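Austinoid biosynthesis clusters protein H (Emericella nidulans FGSC A4, PDB 5X9K) acts as a homodimeric isomerase of the trt14 family in the biosynthesis of the fungal meroterpenoids austinol and dehydroaustinol. Local coordinates at residues A[117-122]-A[154-159]; A[131-136]-A[140-145]; A[69-72]-A[78-81]; A[84-89]-A[162-167]. One frame throughout, in Å; residues are numbered along the deposited sequence.

Interaction 1 of 4, residues A[117-122]-A[154-159]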
loop_
_atom_site.group_PDB
_atom_site.type_symbol
_atom_site.label_atom_id
_atom_site.label_comp_id
_atom_site.label_asym_id
_atom_site.label_seq_id
_atom_site.Cartn_x
_atom_site.Cartn_y
_atom_site.Cartn_z
ATOM N N GLY A 117 -9.239 -16.550 -0.906
ATOM C CA GLY A 117 -9.649 -17.715 -0.147
ATOM C C GLY A 117 -11.132 -17.943 -0.283
ATOM O O GLY A 117 -11.872 -17.103 -0.804
ATOM N N ASP A 118 -11.553 -19.100 0.206
ATOM C CA ASP A 118 -12.960 -19.457 0.267
ATOM C C ASP A 118 -13.426 -19.268 1.702
ATOM O O ASP A 118 -12.915 -19.926 2.614
ATOM C CB ASP A 118 -13.169 -20.895 -0.207
ATOM C CG ASP A 118 -12.848 -21.069 -1.683
ATOM O OD1 ASP A 118 -13.252 -20.214 -2.500
ATOM O OD2 ASP A 118 -12.175 -22.056 -2.030
ATOM N N SER A 119 -14.377 -18.365 1.909
ATOM C CA SER A 119 -14.776 -18.030 3.263
ATOM C C SER A 119 -16.228 -18.408 3.506
ATOM O O SER A 119 -16.982 -18.742 2.589
ATOM C CB SER A 119 -14.580 -16.533 3.553
ATOM O OG SER A 119 -15.687 -15.796 3.091
ATOM N N LEU A 120 -16.591 -18.333 4.784
ATOM C CA LEU A 120 -17.941 -18.508 5.289
ATOM C C LEU A 120 -18.981 -17.803 4.424
ATOM O O LEU A 120 -20.091 -18.315 4.238
ATOM C CB LEU A 120 -17.989 -17.981 6.724
ATOM C CG LEU A 120 -19.111 -18.367 7.670
ATOM C CD1 LEU A 120 -19.331 -19.868 7.641
ATOM C CD2 LEU A 120 -18.725 -17.910 9.067
ATOM N N VAL A 121 -18.634 -16.627 3.896
ATOM C CA VAL A 121 -19.573 -15.812 3.129
ATOM C C VAL A 121 -19.109 -15.721 1.681
ATOM O O VAL A 121 -19.361 -14.725 0.996
ATOM C CB VAL A 121 -19.742 -14.408 3.746
ATOM C CG1 VAL A 121 -20.348 -14.510 5.127
ATOM C CG2 VAL A 121 -18.407 -13.680 3.812
ATOM N N GLY A 122 -18.442 -16.758 1.201
ATOM C CA GLY A 122 -18.115 -16.845 -0.201
ATOM C C GLY A 122 -16.689 -16.440 -0.505
ATOM O O GLY A 122 -15.827 -16.362 0.370
ATOM N N ASP A 154 -13.494 -4.088 3.340
ATOM C CA ASP A 154 -14.693 -3.621 4.036
ATOM C C ASP A 154 -15.945 -4.339 3.538
ATOM O O ASP A 154 -16.859 -4.622 4.323
ATOM C CB ASP A 154 -14.868 -2.110 3.865
ATOM C CG ASP A 154 -13.694 -1.300 4.408
ATOM O OD1 ASP A 154 -12.926 -1.810 5.261
ATOM O OD2 ASP A 154 -13.541 -0.142 3.962
ATOM N N ALA A 155 -16.016 -4.618 2.234
ATOM C CA ALA A 155 -17.174 -5.321 1.685
ATOM C C ALA A 155 -17.303 -6.707 2.301
ATOM O O ALA A 155 -18.383 -7.110 2.756
ATOM C CB ALA A 155 -17.058 -5.413 0.164
ATOM N N TRP A 156 -16.197 -7.444 2.343
ATOM C CA TRP A 156 -16.209 -8.747 2.986
ATOM C C TRP A 156 -16.554 -8.624 4.464
ATOM O O TRP A 156 -17.272 -9.470 5.016
ATOM C CB TRP A 156 -14.851 -9.414 2.804
ATOM C CG TRP A 156 -14.788 -10.811 3.348
ATOM C CD1 TRP A 156 -15.254 -11.945 2.748
ATOM C CD2 TRP A 156 -14.218 -11.223 4.599
ATOM N NE1 TRP A 156 -15.004 -13.041 3.550
ATOM C CE2 TRP A 156 -14.377 -12.620 4.690
ATOM C CE3 TRP A 156 -13.590 -10.545 5.652
ATOM C CZ2 TRP A 156 -13.935 -13.348 5.789
ATOM C CZ3 TRP A 156 -13.160 -11.268 6.738
ATOM C CH2 TRP A 156 -13.328 -12.658 6.797
ATOM N N GLY A 157 -16.043 -7.581 5.128
ATOM C CA GLY A 157 -16.372 -7.381 6.529
ATOM C C GLY A 157 -17.858 -7.167 6.744
ATOM O O GLY A 157 -18.430 -7.635 7.733
ATOM N N LYS A 158 -18.501 -6.466 5.811
ATOM C CA LYS A 158 -19.942 -6.264 5.903
ATOM C C LYS A 158 -20.695 -7.579 5.727
ATOM O O LYS A 158 -21.677 -7.835 6.433
ATOM C CB LYS A 158 -20.395 -5.250 4.863
ATOM C CG LYS A 158 -19.949 -3.812 5.119
ATOM C CD LYS A 158 -20.885 -2.830 4.407
ATOM C CE LYS A 158 -20.228 -1.476 4.123
ATOM N NZ LYS A 158 -20.066 -0.606 5.328
ATOM N N LYS A 159 -20.259 -8.418 4.781
ATOM C CA LYS A 159 -20.887 -9.723 4.607
ATOM C C LYS A 159 -20.764 -10.572 5.868
ATOM O O LYS A 159 -21.728 -11.239 6.267
ATOM C CB LYS A 159 -20.285 -10.442 3.401
ATOM C CG LYS A 159 -20.554 -9.753 2.063
ATOM C CD LYS A 159 -19.962 -10.517 0.886
ATOM C CE LYS A 159 -20.550 -11.913 0.753
ATOM N NZ LYS A 159 -22.034 -11.889 0.603
#

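Interaction 2 of 4, residues A[131-136]-A[140-145]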
loop_
_atom_site.group_PDB
_atom_site.type_symbol
_atom_site.label_atom_id
_atom_site.label_comp_id
_atom_site.label_asym_id
_atom_site.label_seq_id
_atom_site.Cartn_x
_atom_site.Cartn_y
_atom_site.Cartn_z
ATOM N N ILE A 131 5.025 -3.891 3.641
ATOM C CA ILE A 131 6.424 -3.503 3.865
ATOM C C ILE A 131 6.885 -4.201 5.137
ATOM O O ILE A 131 6.431 -3.859 6.235
ATOM C CB ILE A 131 6.607 -1.986 3.975
ATOM C CG1 ILE A 131 6.153 -1.297 2.685
ATOM C CG2 ILE A 131 8.069 -1.663 4.256
ATOM C CD1 ILE A 131 6.153 0.222 2.756
ATOM N N LEU A 132 7.800 -5.161 5.000
ATOM C CA LEU A 132 8.238 -5.989 6.120
ATOM C C LEU A 132 9.668 -5.617 6.480
ATOM O O LEU A 132 10.559 -5.684 5.624
ATOM C CB LEU A 132 8.144 -7.473 5.767
ATOM C CG LEU A 132 6.767 -7.911 5.236
ATOM C CD1 LEU A 132 6.758 -9.377 4.855
ATOM C CD2 LEU A 132 5.695 -7.622 6.265
ATOM N N GLN A 133 9.874 -5.216 7.739
ATOM C CA GLN A 133 11.207 -4.980 8.293
ATOM C C GLN A 133 11.621 -6.208 9.091
ATOM O O GLN A 133 10.914 -6.611 10.018
ATOM C CB GLN A 133 11.225 -3.746 9.194
ATOM C CG GLN A 133 12.622 -3.331 9.725
ATOM C CD GLN A 133 12.552 -2.084 10.600
ATOM O OE1 GLN A 133 12.005 -1.070 10.193
ATOM N NE2 GLN A 133 13.081 -2.171 11.821
ATOM N N ILE A 134 12.771 -6.783 8.748
ATOM C CA ILE A 134 13.265 -7.992 9.399
ATOM C C ILE A 134 14.228 -7.588 10.511
ATOM O O ILE A 134 14.883 -6.542 10.432
ATOM C CB ILE A 134 13.935 -8.916 8.364
ATOM C CG1 ILE A 134 13.012 -9.138 7.159
ATOM C CG2 ILE A 134 14.359 -10.242 8.989
ATOM C CD1 ILE A 134 11.634 -9.612 7.555
ATOM N N ASN A 135 14.303 -8.398 11.573
ATOM C CA ASN A 135 15.231 -8.071 12.653
ATOM C C ASN A 135 16.679 -8.255 12.192
ATOM O O ASN A 135 16.956 -8.756 11.099
ATOM C CB ASN A 135 14.946 -8.896 13.918
ATOM C CG ASN A 135 15.013 -10.402 13.699
ATOM O OD1 ASN A 135 15.275 -10.882 12.605
ATOM N ND2 ASN A 135 14.768 -11.158 14.772
ATOM N N GLU A 136 17.617 -7.816 13.041
ATOM C CA GLU A 136 19.031 -7.879 12.662
ATOM C C GLU A 136 19.476 -9.312 12.419
ATOM O O GLU A 136 20.275 -9.578 11.516
ATOM C CB GLU A 136 19.899 -7.225 13.741
ATOM C CG GLU A 136 19.575 -5.752 13.977
ATOM C CD GLU A 136 20.344 -5.149 15.146
ATOM O OE1 GLU A 136 21.213 -5.845 15.711
ATOM O OE2 GLU A 136 20.077 -3.980 15.500
ATOM N N MET A 140 12.973 -12.819 11.991
ATOM C CA MET A 140 11.598 -12.463 12.320
ATOM C C MET A 140 11.238 -11.079 11.787
ATOM O O MET A 140 12.099 -10.237 11.539
ATOM C CB MET A 140 11.373 -12.528 13.834
ATOM C CG MET A 140 11.211 -13.961 14.396
ATOM S SD MET A 140 10.779 -13.870 16.119
ATOM C CE MET A 140 12.227 -13.011 16.729
ATOM N N VAL A 141 9.940 -10.864 11.583
ATOM C CA VAL A 141 9.433 -9.548 11.210
ATOM C C VAL A 141 9.301 -8.705 12.471
ATOM O O VAL A 141 8.635 -9.111 13.432
ATOM C CB VAL A 141 8.072 -9.668 10.492
ATOM C CG1 VAL A 141 7.486 -8.273 10.216
ATOM C CG2 VAL A 141 8.205 -10.457 9.196
ATOM N N GLU A 142 9.934 -7.529 12.475
ATOM C CA GLU A 142 9.814 -6.603 13.598
ATOM C C GLU A 142 9.031 -5.345 13.265
ATOM O O GLU A 142 8.716 -4.576 14.172
ATOM C CB GLU A 142 11.205 -6.210 14.132
ATOM C CG GLU A 142 12.085 -5.460 13.141
ATOM C CD GLU A 142 13.460 -5.120 13.708
ATOM O OE1 GLU A 142 13.876 -5.742 14.718
ATOM O OE2 GLU A 142 14.123 -4.232 13.135
ATOM N N ASP A 143 8.708 -5.113 11.998
ATOM C CA ASP A 143 7.749 -4.073 11.648
ATOM C C ASP A 143 6.957 -4.573 10.452
ATOM O O ASP A 143 7.535 -4.961 9.437
ATOM C CB ASP A 143 8.448 -2.746 11.358
ATOM C CG ASP A 143 7.488 -1.553 11.423
ATOM O OD1 ASP A 143 6.603 -1.437 10.547
ATOM O OD2 ASP A 143 7.609 -0.739 12.366
ATOM N N PHE A 144 5.640 -4.612 10.597
ATOM C CA PHE A 144 4.718 -5.223 9.637
ATOM C C PHE A 144 3.776 -4.104 9.194
ATOM O O PHE A 144 2.786 -3.814 9.870
ATOM C CB PHE A 144 3.975 -6.402 10.295
ATOM C CG PHE A 144 2.934 -7.069 9.426
ATOM C CD1 PHE A 144 2.871 -6.850 8.045
ATOM C CD2 PHE A 144 2.020 -7.939 9.999
ATOM C CE1 PHE A 144 1.903 -7.467 7.274
ATOM C CE2 PHE A 144 1.051 -8.577 9.223
ATOM C CZ PHE A 144 0.992 -8.333 7.860
ATOM N N PHE A 145 4.117 -3.466 8.071
ATOM C CA PHE A 145 3.282 -2.449 7.432
ATOM C C PHE A 145 2.395 -3.139 6.405
ATOM O O PHE A 145 2.875 -3.948 5.607
ATOM C CB PHE A 145 4.174 -1.377 6.773
ATOM C CG PHE A 145 3.459 -0.419 5.817
ATOM C CD1 PHE A 145 3.089 -0.814 4.534
ATOM C CD2 PHE A 145 3.258 0.906 6.177
ATOM C CE1 PHE A 145 2.473 0.099 3.638
ATOM C CE2 PHE A 145 2.648 1.813 5.296
ATOM C CZ PHE A 145 2.255 1.402 4.031
HETATM O O HOH W 1 7.357 -1.824 7.930
HETATM O O HOH W 2 16.473 -6.048 15.345
#

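Interaction 3 of 4, residues A[69-72]-A[78-81]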
loop_
_atom_site.group_PDB
_atom_site.type_symbol
_atom_site.label_atom_id
_atom_site.label_comp_id
_atom_site.label_asym_id
_atom_site.label_seq_id
_atom_site.Cartn_x
_atom_site.Cartn_y
_atom_site.Cartn_z
ATOM N N ALA A 69 -4.004 3.157 13.719
ATOM C CA ALA A 69 -3.030 2.826 12.685
ATOM C C ALA A 69 -2.080 1.736 13.152
ATOM O O ALA A 69 -1.618 0.924 12.334
ATOM C CB ALA A 69 -2.244 4.069 12.274
ATOM N N LEU A 70 -1.792 1.688 14.452
ATOM C CA LEU A 70 -0.755 0.816 14.989
ATOM C C LEU A 70 -1.352 -0.209 15.947
ATOM O O LEU A 70 -2.316 0.079 16.669
ATOM C CB LEU A 70 0.331 1.646 15.687
ATOM C CG LEU A 70 1.621 1.878 14.894
ATOM C CD1 LEU A 70 1.355 2.431 13.517
ATOM C CD2 LEU A 70 2.566 2.792 15.662
ATOM N N GLN A 71 -0.777 -1.413 15.936
ATOM C CA GLN A 71 -1.195 -2.493 16.814
ATOM C C GLN A 71 0.037 -3.223 17.322
ATOM O O GLN A 71 1.057 -3.311 16.630
ATOM C CB GLN A 71 -2.115 -3.510 16.117
ATOM C CG GLN A 71 -3.557 -3.056 15.989
ATOM C CD GLN A 71 -4.483 -4.189 15.620
ATOM O OE1 GLN A 71 -4.113 -5.086 14.859
ATOM N NE2 GLN A 71 -5.697 -4.161 16.163
ATOM N N THR A 72 -0.068 -3.737 18.546
ATOM C CA THR A 72 0.948 -4.624 19.083
ATOM C C THR A 72 0.710 -6.035 18.566
ATOM O O THR A 72 -0.366 -6.368 18.067
ATOM C CB THR A 72 0.920 -4.632 20.612
ATOM O OG1 THR A 72 -0.342 -5.140 21.058
ATOM C CG2 THR A 72 1.105 -3.237 21.154
ATOM N N ALA A 78 -6.164 -11.393 17.574
ATOM C CA ALA A 78 -7.570 -11.528 17.209
ATOM C C ALA A 78 -7.759 -11.584 15.696
ATOM O O ALA A 78 -8.639 -12.303 15.208
ATOM C CB ALA A 78 -8.372 -10.370 17.807
ATOM N N ASP A 79 -6.940 -10.833 14.942
ATOM C CA ASP A 79 -7.049 -10.831 13.485
ATOM C C ASP A 79 -6.752 -12.209 12.912
ATOM O O ASP A 79 -7.459 -12.686 12.019
ATOM C CB ASP A 79 -6.103 -9.787 12.880
ATOM C CG ASP A 79 -6.548 -8.344 13.150
ATOM O OD1 ASP A 79 -7.767 -8.080 13.159
ATOM O OD2 ASP A 79 -5.672 -7.469 13.343
ATOM N N PHE A 80 -5.702 -12.864 13.404
ATOM C CA PHE A 80 -5.389 -14.194 12.894
ATOM C C PHE A 80 -6.380 -15.234 13.405
ATOM O O PHE A 80 -6.633 -16.241 12.724
ATOM C CB PHE A 80 -3.945 -14.550 13.246
ATOM C CG PHE A 80 -2.965 -13.467 12.865
ATOM C CD1 PHE A 80 -2.732 -13.167 11.533
ATOM C CD2 PHE A 80 -2.310 -12.729 13.837
ATOM C CE1 PHE A 80 -1.851 -12.159 11.180
ATOM C CE2 PHE A 80 -1.424 -11.726 13.487
ATOM C CZ PHE A 80 -1.199 -11.439 12.156
ATOM N N GLN A 81 -6.976 -14.995 14.576
ATOM C CA GLN A 81 -8.055 -15.862 15.028
ATOM C C GLN A 81 -9.231 -15.797 14.064
ATOM O O GLN A 81 -9.854 -16.822 13.764
ATOM C CB GLN A 81 -8.482 -15.478 16.443
ATOM C CG GLN A 81 -7.418 -15.775 17.483
ATOM C CD GLN A 81 -7.799 -15.316 18.876
ATOM O OE1 GLN A 81 -8.763 -14.569 19.062
ATOM N NE2 GLN A 81 -7.040 -15.766 19.869
#

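Interaction 4 of 4, residues A[84-89]-A[162-167]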
loop_
_atom_site.group_PDB
_atom_site.type_symbol
_atom_site.label_atom_id
_atom_site.label_comp_id
_atom_site.label_asym_id
_atom_site.label_seq_id
_atom_site.Cartn_x
_atom_site.Cartn_y
_atom_site.Cartn_z
ATOM N N LYS A 84 -8.667 -17.839 10.834
ATOM C CA LYS A 84 -8.934 -19.252 11.066
ATOM C C LYS A 84 -10.432 -19.535 11.077
ATOM O O LYS A 84 -10.908 -20.466 10.417
ATOM C CB LYS A 84 -8.290 -19.682 12.383
ATOM C CG LYS A 84 -8.509 -21.139 12.725
ATOM C CD LYS A 84 -7.643 -21.549 13.890
ATOM C CE LYS A 84 -8.082 -22.901 14.440
ATOM N NZ LYS A 84 -9.378 -22.767 15.171
ATOM N N ASP A 85 -11.196 -18.722 11.807
ATOM C CA ASP A 85 -12.594 -19.052 12.057
ATOM C C ASP A 85 -13.465 -18.887 10.817
ATOM O O ASP A 85 -14.481 -19.574 10.686
ATOM C CB ASP A 85 -13.140 -18.192 13.201
ATOM C CG ASP A 85 -12.506 -18.527 14.541
ATOM O OD1 ASP A 85 -12.131 -19.705 14.743
ATOM O OD2 ASP A 85 -12.381 -17.617 15.388
ATOM N N PHE A 86 -13.095 -17.997 9.901
ATOM C CA PHE A 86 -13.991 -17.599 8.825
ATOM C C PHE A 86 -13.582 -18.111 7.450
ATOM O O PHE A 86 -14.310 -17.873 6.483
ATOM C CB PHE A 86 -14.110 -16.071 8.783
ATOM C CG PHE A 86 -14.643 -15.462 10.061
ATOM C CD1 PHE A 86 -15.541 -16.151 10.857
ATOM C CD2 PHE A 86 -14.243 -14.196 10.461
ATOM C CE1 PHE A 86 -16.028 -15.590 12.026
ATOM C CE2 PHE A 86 -14.731 -13.628 11.632
ATOM C CZ PHE A 86 -15.620 -14.324 12.409
ATOM N N PHE A 87 -12.459 -18.811 7.323
ATOM C CA PHE A 87 -11.978 -19.258 6.022
ATOM C C PHE A 87 -11.845 -20.777 5.972
ATOM O O PHE A 87 -11.298 -21.389 6.895
ATOM C CB PHE A 87 -10.635 -18.602 5.681
ATOM C CG PHE A 87 -10.771 -17.182 5.211
ATOM C CD1 PHE A 87 -10.961 -16.908 3.866
ATOM C CD2 PHE A 87 -10.750 -16.133 6.108
ATOM C CE1 PHE A 87 -11.100 -15.611 3.418
ATOM C CE2 PHE A 87 -10.897 -14.821 5.664
ATOM C CZ PHE A 87 -11.071 -14.566 4.326
ATOM N N TYR A 88 -12.342 -21.376 4.885
ATOM C CA TYR A 88 -12.023 -22.776 4.591
ATOM C C TYR A 88 -10.597 -22.908 4.072
ATOM O O TYR A 88 -9.892 -23.864 4.402
ATOM C CB TYR A 88 -12.994 -23.345 3.561
ATOM C CG TYR A 88 -14.450 -23.237 3.945
ATOM C CD1 TYR A 88 -15.013 -24.119 4.854
ATOM C CD2 TYR A 88 -15.261 -22.261 3.387
ATOM C CE1 TYR A 88 -16.345 -24.023 5.208
ATOM C CE2 TYR A 88 -16.599 -22.156 3.734
ATOM C CZ TYR A 88 -17.133 -23.040 4.646
ATOM O OH TYR A 88 -18.459 -22.947 4.997
ATOM N N ASN A 89 -10.170 -21.974 3.233
ATOM C CA ASN A 89 -8.786 -21.915 2.789
ATOM C C ASN A 89 -8.456 -20.465 2.490
ATOM O O ASN A 89 -9.345 -19.638 2.264
ATOM C CB ASN A 89 -8.538 -22.794 1.560
ATOM C CG ASN A 89 -9.417 -22.411 0.392
ATOM O OD1 ASN A 89 -9.155 -21.424 -0.299
ATOM N ND2 ASN A 89 -10.484 -23.180 0.175
ATOM N N ALA A 162 -23.348 -9.205 8.291
ATOM C CA ALA A 162 -24.701 -9.597 7.913
ATOM C C ALA A 162 -24.932 -11.087 8.144
ATOM O O ALA A 162 -26.043 -11.503 8.506
ATOM C CB ALA A 162 -24.963 -9.233 6.448
ATOM N N HIS A 163 -23.893 -11.898 7.928
ATOM C CA HIS A 163 -23.984 -13.335 8.158
ATOM C C HIS A 163 -24.263 -13.635 9.625
ATOM O O HIS A 163 -25.222 -14.344 9.956
ATOM C CB HIS A 163 -22.686 -14.004 7.701
ATOM C CG HIS A 163 -22.689 -15.498 7.836
ATOM N ND1 HIS A 163 -23.001 -16.340 6.790
ATOM C CD2 HIS A 163 -22.418 -16.298 8.895
ATOM C CE1 HIS A 163 -22.924 -17.594 7.199
ATOM N NE2 HIS A 163 -22.577 -17.596 8.473
ATOM N N PHE A 164 -23.438 -13.089 10.523
ATOM C CA PHE A 164 -23.633 -13.329 11.947
ATOM C C PHE A 164 -24.915 -12.695 12.458
ATOM O O PHE A 164 -25.570 -13.260 13.340
ATOM C CB PHE A 164 -22.434 -12.812 12.741
ATOM C CG PHE A 164 -21.329 -13.814 12.864
ATOM C CD1 PHE A 164 -20.681 -14.288 11.734
ATOM C CD2 PHE A 164 -20.950 -14.298 14.108
ATOM C CE1 PHE A 164 -19.669 -15.223 11.839
ATOM C CE2 PHE A 164 -19.936 -15.228 14.223
ATOM C CZ PHE A 164 -19.294 -15.693 13.086
ATOM N N SER A 165 -25.296 -11.536 11.916
ATOM C CA SER A 165 -26.567 -10.939 12.306
ATOM C C SER A 165 -27.738 -11.846 11.955
ATOM O O SER A 165 -28.728 -11.896 12.697
ATOM C CB SER A 165 -26.736 -9.573 11.642
ATOM O OG SER A 165 -28.026 -9.059 11.916
ATOM N N ALA A 166 -27.643 -12.569 10.836
ATOM C CA ALA A 166 -28.701 -13.487 10.435
ATOM C C ALA A 166 -28.716 -14.757 11.276
ATOM O O ALA A 166 -29.793 -15.312 11.518
ATOM C CB ALA A 166 -28.558 -13.849 8.955
ATOM N N ARG A 167 -27.542 -15.250 11.697
ATOM C CA ARG A 167 -27.494 -16.438 12.548
ATOM C C ARG A 167 -28.126 -16.165 13.905
ATOM O O ARG A 167 -28.847 -17.015 14.442
ATOM C CB ARG A 167 -26.050 -16.917 12.732
ATOM C CG ARG A 167 -25.399 -17.471 11.477
ATOM C CD ARG A 167 -24.444 -18.611 11.811
ATOM N NE ARG A 167 -25.087 -19.616 12.656
ATOM C CZ ARG A 167 -25.840 -20.623 12.210
ATOM N NH1 ARG A 167 -26.055 -20.785 10.905
ATOM N NH2 ARG A 167 -26.379 -21.474 13.078
#

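Interaction 1 of 4, residues A[117-122]-A[154-159]
S119 opens the type I turn S119-G122 at the tip of the hairpin formed by strands 108-119 and 122-134, and W156 of helix 150-167 reaches that turn with its indole N-H. NE1 of W156 donates to OG of S119 at 2.9 Å, with an N-H...O angle of 175° and the oxygen only 1° out of the indole plane, so the ring is met squarely at its edge. CG of W156 stands anti to its backbone N (chi1 -176°), which carries the pyrrole side of the indole across to the strand end.

The hydroxyl is gripped three ways. Besides the indole it accepts from N of V121 at 3.2 Å, forming an ST turn, and it donates to O of G122 at 2.8 Å. That carbonyl also receives N of S119, so the serine side chain ties the turn to itself while holding the helix. V121 follows as the apolar half of the contact. CG2 of V121 packs 3.8 Å from CD1 of W156, the two side chains crossing at about a right angle. The same CG2 of V121 lies 3.8 Å from CB of K159. The lysine bends at chi3 and chi4, bringing CE of K159 to 3.1 Å from O of V121, whereas NZ of K159 stays 3.9 Å from that oxygen. V121 also touches the side chains of I160 and H163 of the same helix, and W156 also meets the rings of F87 and F124.

Interaction 2 of 4, residues A[131-136]-A[140-145]
I131 and F145 pair at one end of this contact, where CD1 of I131 lies over one face of the F145 ring, 3.9 Å from its centroid in a CH-pi contact. Next along, L132 and F144 run side by side in the same direction, with CD2 of L132 3.4 Å from CD1 of F144. The polar meeting is Q133 with E142: NE2 of Q133 donates to OE2 of E142 at 2.7 Å, close to the amide plane but on the anti side of the carboxylate. CG of Q133 lies anti to the backbone N (chi1 -174°) and CG of E142 sits between its N and carbonyl carbon (chi1 63°); from there both chains run extended until amide meets carboxylate. R107 makes a salt bridge to the same OE2, probably stabilising its negative charge, and R59 does likewise for OD1 of D143. A water lies 2.8 Å from both OD1 of D143 and O of I131 and may link them, although it has more acceptors in reach than protons.

Backbone bonds set this register. O of Q133 takes N of E142 at 2.8 Å and, weakly, N of D143 at 3.3 Å. From the second subunit, H112 meets F145 edge-to-face. E142 and D143 both face Q133, a classic beta bulge in the antiparallel hairpin of strands 122-134 and 141-148.

Interaction 3 of 4, residues A[69-72]-A[78-81]
Q71 and D79 are the two residues that meet here, and their contact is polar. The side chains approach from opposite directions, one from strand 70-72 and the other from helix 73-86, and bring the amide end of Q71 up to OD2 of D79. The modelled OE1 of Q71 stands 3.2 Å from OD2 of D79, but the amide is probably turned over in the model. With it turned back, the nitrogen would take that place and the approach may be a hydrogen bond. The amide and carboxylate planes are inclined by 31°.

Shape and reach come next. The backbones stand well apart, 10.7 Å between CA of Q71 and CA of D79, and the gap is bridged by side-chain length. Q71 has CG beside its backbone N (chi1 -79°) and runs extended from there, directing the amide at the helix, while the shorter aspartate supplies the rest. Only 45 Å² of surface is buried between the segments, at the surface of the protein.

Apolar packing seats the helix: F80, next to D79, lies on V48 and L49 of helix 46-49. Backbone and capping bonds form the last group. Q71 pairs with L58 of the neighbouring strand 56-61. T72 caps the helix with its side chain while its own N bonds OE1 of E75, a pattern consistent with a capping box at a strand-to-helix junction.

Interaction 4 of 4, residues A[84-89]-A[162-167]
F86 and F164 lean their rings together obliquely, with the planes at 75° and the centroids 5.5 Å apart. The CE1 corner of F86 meets the CE1-CZ side of the F164 ring. CE1 of F86 comes within 3.4 Å of CZ of F164 and 3.7 Å of CE1 of F164, and CZ of F86 lies 4.0 Å from CZ of F164. Beyond these atoms the two rings draw apart.

Each phenylalanine reaches out from its own helix. F86 is the last residue of helix 73-86, just before F87 leaves helical geometry and the chain passes into strand 87-94. Its CG lies anti to the carbonyl carbon (chi1 -60°), and from there the far end of the ring comes nearer to helix 150-167 than the direction of its CB would suggest. F164, near the C-terminal end of that helix, points its CB toward F86. The main chains stay distant, with CA of F86 10.9 Å from CA of H163, so the rings alone span the gap.

Around the pair, F86 also rests on W156 and I160 of helix 150-167, and L120, in the turn S119-G122, touches both F86 and F164. With only carbon atoms meeting and 75 Å² buried between the segments, the contact depends on dispersion and the hydrophobic effect, and carries none of the directional preference of a hydrogen bond.

How the interactions relate
Interactions 1 and 4 sit together at one end of the fold, centres 8 Å apart. Both use helix 150-167, and they touch directly through two probable hydrogen bonds, 2.8 Å between O of D118 and N of Y88 and 2.9 Å between N of L120 and O of F86. Interaction 2 lies about 28 Å from interaction 1 and 30 Å from interaction 4 between centres, and also meets the second subunit. Interaction 3 shares helix 73-86 with interaction 4. Along the chain interaction 3 closes first; interaction 4 then encloses interaction 1, which encloses interaction 2. All four reach one mixed sheet. Interactions 1 and 4 join helix 150-167 to the 119-122 turn and the end of helix 73-86, across the chain's centre from the 131-145 hairpin.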